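Long-range contacts in glycosyltransferase (Streptomyces viridochromogenes, PDB 2IUY), which probably transfers a sugar from a nucleotide donor during the biosynthesis of the antibiotic avilamycin A, as a retaining glycosyltransferase of family GT4: residues V88-G93 and T105-S110; A7-P12 and F51-P56; F164-G169 and V192-A197. All coordinates share one frame; numbering follows the deposited sequence.

Overall arrangement
The chain builds two Rossmann-like domains, the GT-B arrangement, with the C-terminal helix 321-336 returning to the first; the three contacts each pair neighbouring parallel strands of their sheets. Near the N terminus, residues 7-12 and 51-56 meet in contact 2, closing the beta-alpha-beta unit that contains helix 31-45. Residues 88-93 and 105-110 then form contact 1, closing a short connection without a helix. Strands 5-9 and 87-90 are neighbours, so the two contacts share one sheet, their centres 10 Å apart. Contact 3 closes the unit around helix 177-187 in the second sheet, its centre 31 Å from that of contact 1. All three loops follow in series; none nests or crosses.

Contact 1. Residues V88-G93 and T105-S110; sequences VHDHSG and TAFISS
Val88 to Asp90 run parallel to Phe107 to Ser109 as neighbouring strands in the N-terminal Rossmann-like sheet of this GT-B protein. Four backbone hydrogen bonds join them: Val88 N to Ala106 O, Ile108 N to Val88 O, Asp90 N to Ile108 O and Ser110 N to Asp90 O. The first two are nearly straight, each with an N-H...O angle of 174°.

Apolar contacts line both faces. On the face that carries Asp90, the beta-branched Val88, well suited to a buried strand, lays CG1 against Phe107 CD1 at 3.9 Å, and the far end of the same ring reaches Asp90, CZ lying 3.8 Å from CB. On the face of His89, the methyl Ile108 CG2 comes within 3.5 Å of His89 CG; with CG1 anti to the backbone N (chi1 -166°), Ile108 turns this short branch to the imidazole, and its side chain also packs on Tyr332 and Leu335 of helix 321-336.

Polar groups gather at the C-terminal end. His89 suits its buried place because both ring nitrogens have partners: NE2 pairs with Ser110 OG at 2.9 Å, near the ring plane, and ND1 bonds Tyr332 OH. Ser110 OG also bonds Tyr328 OH. NE2 of His91 sits over one face of the His89 ring, 3.4 Å above its plane and toward the rim, while ND1 of His91 bonds His112 NE2. This polar cluster lies at the strands' C-terminal ends, which in GT-B folds face the interdomain cleft; the His91 side chain is about 11 Å from that of the UDP-binding Thr256.

Asp90 shapes the turn that follows. Its OD1 accepts from Ser92 N in an Asx turn and from Ser92 OG on its syn lone pair, while water 1 links Asp90 OD2 to Ser109 OG, 2.7 Å from each.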
loop_
_atom_site.group_PDB
_atom_site.type_symbol
_atom_site.label_atom_id
_atom_site.label_comp_id
_atom_site.label_asym_id
_atom_site.label_seq_id
_atom_site.Cartn_x
_atom_site.Cartn_y
_atom_site.Cartn_z
ATOM N N VAL A 88 19.930 -0.707 -5.976
ATOM C CA VAL A 88 18.799 0.024 -6.545
ATOM C C VAL A 88 17.551 -0.808 -6.319
ATOM O O VAL A 88 17.443 -1.888 -6.829
ATOM C CB VAL A 88 18.987 0.307 -8.061
ATOM C CG1 VAL A 88 17.719 0.897 -8.710
ATOM C CG2 VAL A 88 20.178 1.261 -8.258
ATOM N N HIS A 89 16.615 -0.264 -5.551
ATOM C CA HIS A 89 15.390 -0.932 -5.175
ATOM C C HIS A 89 14.220 -0.188 -5.808
ATOM O O HIS A 89 13.826 0.897 -5.341
ATOM C CB HIS A 89 15.309 -0.965 -3.628
ATOM C CG HIS A 89 14.151 -1.743 -3.088
ATOM N ND1 HIS A 89 13.977 -1.950 -1.734
ATOM C CD2 HIS A 89 13.091 -2.330 -3.699
ATOM C CE1 HIS A 89 12.885 -2.676 -1.540
ATOM N NE2 HIS A 89 12.324 -2.905 -2.715
ATOM N N ASP A 90 13.714 -0.783 -6.896
ATOM C CA ASP A 90 12.679 -0.265 -7.737
ATOM C C ASP A 90 11.282 -0.557 -7.190
ATOM O O ASP A 90 10.926 -1.689 -6.904
ATOM C CB ASP A 90 12.824 -0.775 -9.205
ATOM C CG ASP A 90 11.853 -0.060 -10.163
ATOM O OD1 ASP A 90 11.606 1.149 -9.938
ATOM O OD2 ASP A 90 11.279 -0.690 -11.084
ATOM N N HIS A 91 10.496 0.513 -7.045
ATOM C CA HIS A 91 9.076 0.414 -6.715
ATOM C C HIS A 91 8.200 0.912 -7.844
ATOM O O HIS A 91 7.013 0.978 -7.672
ATOM C CB HIS A 91 8.769 1.254 -5.458
ATOM C CG HIS A 91 9.413 0.701 -4.224
ATOM N ND1 HIS A 91 8.748 -0.118 -3.343
ATOM C CD2 HIS A 91 10.687 0.799 -3.770
ATOM C CE1 HIS A 91 9.566 -0.451 -2.361
ATOM N NE2 HIS A 91 10.749 0.098 -2.595
ATOM N N SER A 92 8.789 1.320 -8.974
ATOM C CA SER A 92 8.048 1.948 -10.085
ATOM C C SER A 92 7.338 0.972 -11.039
ATOM O O SER A 92 6.662 1.422 -11.950
ATOM C CB SER A 92 8.999 2.779 -10.933
ATOM O OG SER A 92 9.777 1.925 -11.731
ATOM N N GLY A 93 7.534 -0.336 -10.869
ATOM C CA GLY A 93 7.056 -1.324 -11.832
ATOM C C GLY A 93 7.909 -1.357 -13.081
ATOM O O GLY A 93 7.444 -1.725 -14.154
ATOM N N THR A 105 26.606 -3.000 -8.479
ATOM C CA THR A 105 25.319 -2.509 -7.980
ATOM C C THR A 105 24.244 -3.601 -8.116
ATOM O O THR A 105 23.978 -4.079 -9.207
ATOM C CB THR A 105 24.889 -1.165 -8.670
ATOM O OG1 THR A 105 25.929 -0.208 -8.485
ATOM C CG2 THR A 105 23.650 -0.610 -8.014
ATOM N N ALA A 106 23.612 -3.970 -6.992
ATOM C CA ALA A 106 22.510 -4.948 -7.012
ATOM C C ALA A 106 21.214 -4.274 -7.453
ATOM O O ALA A 106 20.968 -3.100 -7.154
ATOM C CB ALA A 106 22.314 -5.584 -5.587
ATOM N N PHE A 107 20.390 -5.024 -8.169
ATOM C CA PHE A 107 19.083 -4.528 -8.568
ATOM C C PHE A 107 17.981 -5.410 -7.939
ATOM O O PHE A 107 17.999 -6.646 -8.054
ATOM C CB PHE A 107 18.945 -4.460 -10.089
ATOM C CG PHE A 107 17.655 -3.870 -10.531
ATOM C CD1 PHE A 107 17.481 -2.475 -10.582
ATOM C CD2 PHE A 107 16.581 -4.697 -10.871
ATOM C CE1 PHE A 107 16.251 -1.928 -10.979
ATOM C CE2 PHE A 107 15.361 -4.164 -11.296
ATOM C CZ PHE A 107 15.187 -2.787 -11.324
ATOM N N ILE A 108 17.055 -4.750 -7.240
ATOM C CA ILE A 108 15.916 -5.425 -6.612
ATOM C C ILE A 108 14.641 -4.627 -6.863
ATOM O O ILE A 108 14.676 -3.392 -6.992
ATOM C CB ILE A 108 16.154 -5.657 -5.044
ATOM C CG1 ILE A 108 15.123 -6.659 -4.468
ATOM C CG2 ILE A 108 16.222 -4.308 -4.255
ATOM C CD1 ILE A 108 15.458 -7.190 -3.040
ATOM N N SER A 109 13.509 -5.329 -6.930
ATOM C CA SER A 109 12.200 -4.627 -7.099
ATOM C C SER A 109 11.216 -5.033 -6.024
ATOM O O SER A 109 11.235 -6.166 -5.600
ATOM C CB SER A 109 11.575 -4.945 -8.497
ATOM O OG SER A 109 12.486 -4.618 -9.553
ATOM N N SER A 110 10.320 -4.128 -5.633
ATOM C CA SER A 110 9.063 -4.527 -4.965
ATOM C C SER A 110 7.964 -4.331 -6.014
ATOM O O SER A 110 7.713 -3.217 -6.468
ATOM C CB SER A 110 8.728 -3.655 -3.756
ATOM O OG SER A 110 9.623 -3.814 -2.678
HETATM O O HOH W 1 11.653 -3.274 -11.686
HETATM O O HOH W 2 5.991 -2.028 -8.377
HETATM O O HOH W 3 9.058 -1.983 -9.195
#

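Contact 2. Residues A7-P12 and F51-P56; sequences ALVNIP and FLLGAP
Ala7, Leu8 and Val9 lie parallel to Phe51, Leu52 and Leu53 as the two strands of a right-handed beta-alpha-beta crossover, the opening unit of the Rossmann-like N-terminal domain. The strand half of the contact is the compact part. Three backbone hydrogen bonds stitch it: Leu8 N to Phe51 O at 2.8 Å, Leu53 N to Leu8 O, and Asn10 N to Leu53 O. On one face, CD1 of Leu53 rests against both Ala7 CB and Val9 CG2, 3.9 Å from each. Leu53 has CG beside its backbone N, and an unusual chi2 of 144° brings CD1 to the neighbouring strand; the slender Ala7 leaves room for it. On the other face Leu52 brings CD1 only to within 3.8 Å of Leu8 O, a touch against the backbone.

Past the strand ends the chains are held more sparsely. Asn10, CG anti to the backbone N (chi1 180°), reaches across to Gly54, where ND2 donates to the backbone O at 3.1 Å. The donor stands 47° out of the carbonyl plane. Ala55 CB lies beside the same amide. Gly54 takes a positive phi that glycine readily adopts, and a CB there would run into Asn10 O; its lack of a side chain lets the turn lie close to Asn10. Ile11 and Pro12 are partly exposed here; the Ile11 side chain packs on Ile32 and is about 7 Å from Gly30, a residue of the UDP site. At the opposite end the partly exposed Phe51 turns its ring away from the other strand.

Helix 73-82 covers the face of Leu53 and Val9 through Trp79, Leu80 and Ile76, helix 31-45 covers Leu8 through Leu39 and Met40, and strand 87-90 continues the sheet beside Ala7 to Val9.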
loop_
_atom_site.group_PDB
_atom_site.type_symbol
_atom_site.label_atom_id
_atom_site.label_comp_id
_atom_site.label_asym_id
_atom_site.label_seq_id
_atom_site.Cartn_x
_atom_site.Cartn_y
_atom_site.Cartn_z
ATOM N N ALA A 7 19.408 3.128 -3.241
ATOM C CA ALA A 7 18.622 3.991 -4.111
ATOM C C ALA A 7 17.231 3.399 -4.182
ATOM O O ALA A 7 17.075 2.280 -4.680
ATOM C CB ALA A 7 19.238 4.069 -5.492
ATOM N N LEU A 8 16.241 4.135 -3.642
ATOM C CA LEU A 8 14.835 3.718 -3.612
ATOM C C LEU A 8 14.131 4.476 -4.683
ATOM O O LEU A 8 14.100 5.695 -4.590
ATOM C CB LEU A 8 14.136 4.102 -2.305
ATOM C CG LEU A 8 14.246 3.235 -1.069
ATOM C CD1 LEU A 8 13.377 3.892 0.074
ATOM C CD2 LEU A 8 13.873 1.759 -1.396
ATOM N N VAL A 9 13.532 3.773 -5.660
ATOM C CA VAL A 9 12.967 4.435 -6.823
ATOM C C VAL A 9 11.493 4.364 -6.659
ATOM O O VAL A 9 10.888 3.290 -6.766
ATOM C CB VAL A 9 13.407 3.804 -8.231
ATOM C CG1 VAL A 9 13.063 4.767 -9.377
ATOM C CG2 VAL A 9 14.925 3.542 -8.277
ATOM N N ASN A 10 10.913 5.524 -6.357
ATOM C CA ASN A 10 9.480 5.696 -6.292
ATOM C C ASN A 10 8.960 5.724 -7.706
ATOM O O ASN A 10 9.701 6.074 -8.635
ATOM C CB ASN A 10 9.159 7.053 -5.637
ATOM C CG ASN A 10 7.682 7.316 -5.530
ATOM O OD1 ASN A 10 6.927 6.454 -5.084
ATOM N ND2 ASN A 10 7.256 8.519 -5.901
ATOM N N ILE A 11 7.676 5.403 -7.845
ATOM C CA ILE A 11 6.948 5.473 -9.122
ATOM C C ILE A 11 6.763 6.958 -9.486
ATOM O O ILE A 11 6.082 7.698 -8.749
ATOM C CB ILE A 11 5.562 4.754 -9.030
ATOM C CG1 ILE A 11 4.849 4.783 -10.385
ATOM C CG2 ILE A 11 4.638 5.406 -7.930
ATOM C CD1 ILE A 11 3.605 3.849 -10.456
ATOM N N PRO A 12 7.417 7.421 -10.581
ATOM C CA PRO A 12 7.332 8.866 -10.964
ATOM C C PRO A 12 5.965 9.260 -11.574
ATOM O O PRO A 12 5.622 8.829 -12.676
ATOM C CB PRO A 12 8.505 9.063 -11.961
ATOM C CG PRO A 12 9.215 7.762 -12.057
ATOM C CD PRO A 12 8.311 6.653 -11.472
ATOM N N PHE A 51 18.787 7.163 -0.885
ATOM C CA PHE A 51 18.724 8.117 -1.977
ATOM C C PHE A 51 17.356 7.856 -2.586
ATOM O O PHE A 51 17.090 6.761 -3.032
ATOM C CB PHE A 51 19.902 7.872 -2.967
ATOM C CG PHE A 51 21.247 8.100 -2.332
ATOM C CD1 PHE A 51 21.863 9.360 -2.410
ATOM C CD2 PHE A 51 21.847 7.086 -1.559
ATOM C CE1 PHE A 51 23.079 9.579 -1.790
ATOM C CE2 PHE A 51 23.076 7.286 -0.904
ATOM C CZ PHE A 51 23.699 8.523 -1.031
ATOM N N LEU A 52 16.458 8.848 -2.478
ATOM C CA LEU A 52 15.094 8.704 -2.932
ATOM C C LEU A 52 15.053 9.316 -4.314
ATOM O O LEU A 52 15.471 10.459 -4.485
ATOM C CB LEU A 52 14.078 9.379 -1.960
ATOM C CG LEU A 52 12.641 9.553 -2.439
ATOM C CD1 LEU A 52 11.973 8.132 -2.540
ATOM C CD2 LEU A 52 11.841 10.509 -1.487
ATOM N N LEU A 53 14.538 8.541 -5.271
ATOM C CA LEU A 53 14.432 8.934 -6.663
ATOM C C LEU A 53 12.964 8.842 -7.023
ATOM O O LEU A 53 12.203 8.081 -6.389
ATOM C CB LEU A 53 15.213 7.952 -7.545
ATOM C CG LEU A 53 16.721 8.074 -7.475
ATOM C CD1 LEU A 53 17.183 6.669 -7.588
ATOM C CD2 LEU A 53 17.185 8.912 -8.716
ATOM N N GLY A 54 12.591 9.650 -8.019
ATOM C CA GLY A 54 11.264 9.679 -8.574
ATOM C C GLY A 54 10.308 10.399 -7.670
ATOM O O GLY A 54 9.104 10.147 -7.757
ATOM N N ALA A 55 10.829 11.264 -6.779
ATOM C CA ALA A 55 9.970 12.044 -5.847
ATOM C C ALA A 55 10.621 13.381 -5.379
ATOM O O ALA A 55 10.787 13.612 -4.162
ATOM C CB ALA A 55 9.559 11.175 -4.644
ATOM N N PRO A 56 11.001 14.243 -6.344
ATOM C CA PRO A 56 11.729 15.476 -5.999
ATOM C C PRO A 56 10.805 16.426 -5.176
ATOM O O PRO A 56 9.580 16.324 -5.254
ATOM C CB PRO A 56 12.166 16.063 -7.361
ATOM C CG PRO A 56 11.316 15.344 -8.410
ATOM C CD PRO A 56 10.740 14.094 -7.792
#

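Contact 3. Residues F164-G169 and V192-A197; sequences FLLFMG and VLAGPA
Phe167 N donates to Val192 O at 2.8 Å, an almost straight bond (173°) at the heart of two parallel strands. Residues 165-168 and 192-194 are the first and second strands of the C-terminal Rossmann-like sheet, joined through helix 177-187 in a beta-alpha-beta crossover. Ala194 N returns a bond of the same length to Phe167 O, so Phe167 is held through both its N and its O, while Val192 N donates to Leu165 O at 3.1 Å.

Val192 is the residue most buried by this pairing, and its two branches have different partners. CG1 meets Leu166 CD1, while CG2 approaches Phe164 CD1 obliquely at 3.7 Å. Phe164 has CG between its backbone N and carbonyl carbon (chi1 70°), which leaves the CG-CD1 side of the ring next to that methyl. Ala194, small enough to lie under longer neighbours, receives Leu166 CD1 and the terminal CE of selenomethionine Met168 on its CB. Met168 also packs on Val220 and Arg225, both of the UDP site, and so links the end of the sheet to the nucleotide pocket.

Across the sheet, toward helix 177-187, the flat Phe167 ring is met obliquely at CD2 by Leu193 CD2, 3.5 Å away; Ala177 of that helix touches both residues.

At the exit the bond from Gly169 N to Ala194 O is weak. Gly195 suits its place, since a CB there would collide with Gly169 O. Instead, Gly195 CA makes a CA-H...O contact with Gly169 O, the carbon 3.2 Å from the oxygen.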
loop_
_atom_site.group_PDB
_atom_site.type_symbol
_atom_site.label_atom_id
_atom_site.label_comp_id
_atom_site.label_asym_id
_atom_site.label_seq_id
_atom_site.Cartn_x
_atom_site.Cartn_y
_atom_site.Cartn_z
ATOM N N PHE A 164 -18.823 5.427 12.195
ATOM C CA PHE A 164 -18.782 5.259 10.731
ATOM C C PHE A 164 -17.831 4.110 10.330
ATOM O O PHE A 164 -16.818 3.885 11.011
ATOM C CB PHE A 164 -18.450 6.586 10.028
ATOM C CG PHE A 164 -16.998 7.075 10.220
ATOM C CD1 PHE A 164 -15.948 6.600 9.402
ATOM C CD2 PHE A 164 -16.694 8.022 11.203
ATOM C CE1 PHE A 164 -14.646 7.049 9.570
ATOM C CE2 PHE A 164 -15.391 8.456 11.387
ATOM C CZ PHE A 164 -14.360 7.963 10.578
ATOM N N LEU A 165 -18.179 3.386 9.256
ATOM C CA LEU A 165 -17.230 2.460 8.566
ATOM C C LEU A 165 -16.435 3.279 7.529
ATOM O O LEU A 165 -16.815 4.413 7.238
ATOM C CB LEU A 165 -17.944 1.278 7.935
ATOM C CG LEU A 165 -18.848 0.448 8.879
ATOM C CD1 LEU A 165 -19.485 -0.808 8.192
ATOM C CD2 LEU A 165 -18.105 0.047 10.153
ATOM N N LEU A 166 -15.314 2.772 7.042
ATOM C CA LEU A 166 -14.437 3.628 6.244
ATOM C C LEU A 166 -13.928 2.886 5.035
ATOM O O LEU A 166 -13.391 1.788 5.174
ATOM C CB LEU A 166 -13.236 4.146 7.039
ATOM C CG LEU A 166 -12.190 4.943 6.236
ATOM C CD1 LEU A 166 -12.715 6.311 5.781
ATOM C CD2 LEU A 166 -10.908 5.153 7.077
ATOM N N PHE A 167 -14.108 3.496 3.855
ATOM C CA PHE A 167 -13.505 2.969 2.667
ATOM C C PHE A 167 -12.460 3.997 2.231
ATOM O O PHE A 167 -12.773 5.167 2.102
ATOM C CB PHE A 167 -14.565 2.719 1.570
ATOM C CG PHE A 167 -13.979 2.362 0.247
ATOM C CD1 PHE A 167 -13.893 1.022 -0.158
ATOM C CD2 PHE A 167 -13.499 3.373 -0.619
ATOM C CE1 PHE A 167 -13.312 0.691 -1.424
ATOM C CE2 PHE A 167 -12.930 3.047 -1.860
ATOM C CZ PHE A 167 -12.851 1.687 -2.250
HETATM N N MSE A 168 -11.227 3.548 2.014
HETATM C CA MSE A 168 -10.157 4.457 1.676
HETATM C C MSE A 168 -9.350 3.940 0.496
HETATM O O MSE A 168 -8.539 3.001 0.630
HETATM C CB MSE A 168 -9.261 4.742 2.908
HETATM C CG MSE A 168 -8.176 5.730 2.547
HETATM SE SE MSE A 168 -7.190 6.309 4.065
HETATM C CE MSE A 168 -8.466 7.631 4.719
ATOM N N GLY A 169 -9.603 4.522 -0.669
ATOM C CA GLY A 169 -8.899 4.194 -1.893
ATOM C C GLY A 169 -9.626 4.820 -3.085
ATOM O O GLY A 169 -10.549 5.621 -2.920
ATOM N N VAL A 192 -18.027 6.322 5.123
ATOM C CA VAL A 192 -17.204 7.356 4.521
ATOM C C VAL A 192 -16.393 6.792 3.347
ATOM O O VAL A 192 -15.677 5.788 3.481
ATOM C CB VAL A 192 -16.304 8.008 5.586
ATOM C CG1 VAL A 192 -15.385 9.025 4.967
ATOM C CG2 VAL A 192 -17.182 8.670 6.627
ATOM N N LEU A 193 -16.584 7.404 2.185
ATOM C CA LEU A 193 -15.852 7.069 0.995
ATOM C C LEU A 193 -14.774 8.107 0.811
ATOM O O LEU A 193 -15.031 9.201 0.260
ATOM C CB LEU A 193 -16.752 7.068 -0.235
ATOM C CG LEU A 193 -17.618 5.883 -0.595
ATOM C CD1 LEU A 193 -18.431 6.324 -1.805
ATOM C CD2 LEU A 193 -16.743 4.758 -1.007
ATOM N N ALA A 194 -13.584 7.760 1.299
ATOM C CA ALA A 194 -12.431 8.636 1.272
ATOM C C ALA A 194 -11.380 8.231 0.212
ATOM O O ALA A 194 -10.510 7.381 0.446
ATOM C CB ALA A 194 -11.799 8.704 2.640
ATOM N N GLY A 195 -11.433 8.890 -0.930
ATOM C CA GLY A 195 -10.454 8.713 -1.986
ATOM C C GLY A 195 -11.017 9.312 -3.259
ATOM O O GLY A 195 -12.181 9.768 -3.267
ATOM N N PRO A 196 -10.197 9.316 -4.341
ATOM C CA PRO A 196 -10.637 9.882 -5.595
ATOM C C PRO A 196 -11.760 9.057 -6.236
ATOM O O PRO A 196 -11.646 7.848 -6.394
ATOM C CB PRO A 196 -9.369 9.897 -6.455
ATOM C CG PRO A 196 -8.490 8.871 -5.892
ATOM C CD PRO A 196 -8.819 8.788 -4.419
ATOM N N ALA A 197 -12.847 9.739 -6.574
ATOM C CA ALA A 197 -14.017 9.116 -7.202
ATOM C C ALA A 197 -14.089 9.727 -8.587
ATOM O O ALA A 197 -14.832 10.682 -8.809
ATOM C CB ALA A 197 -15.301 9.433 -6.417
#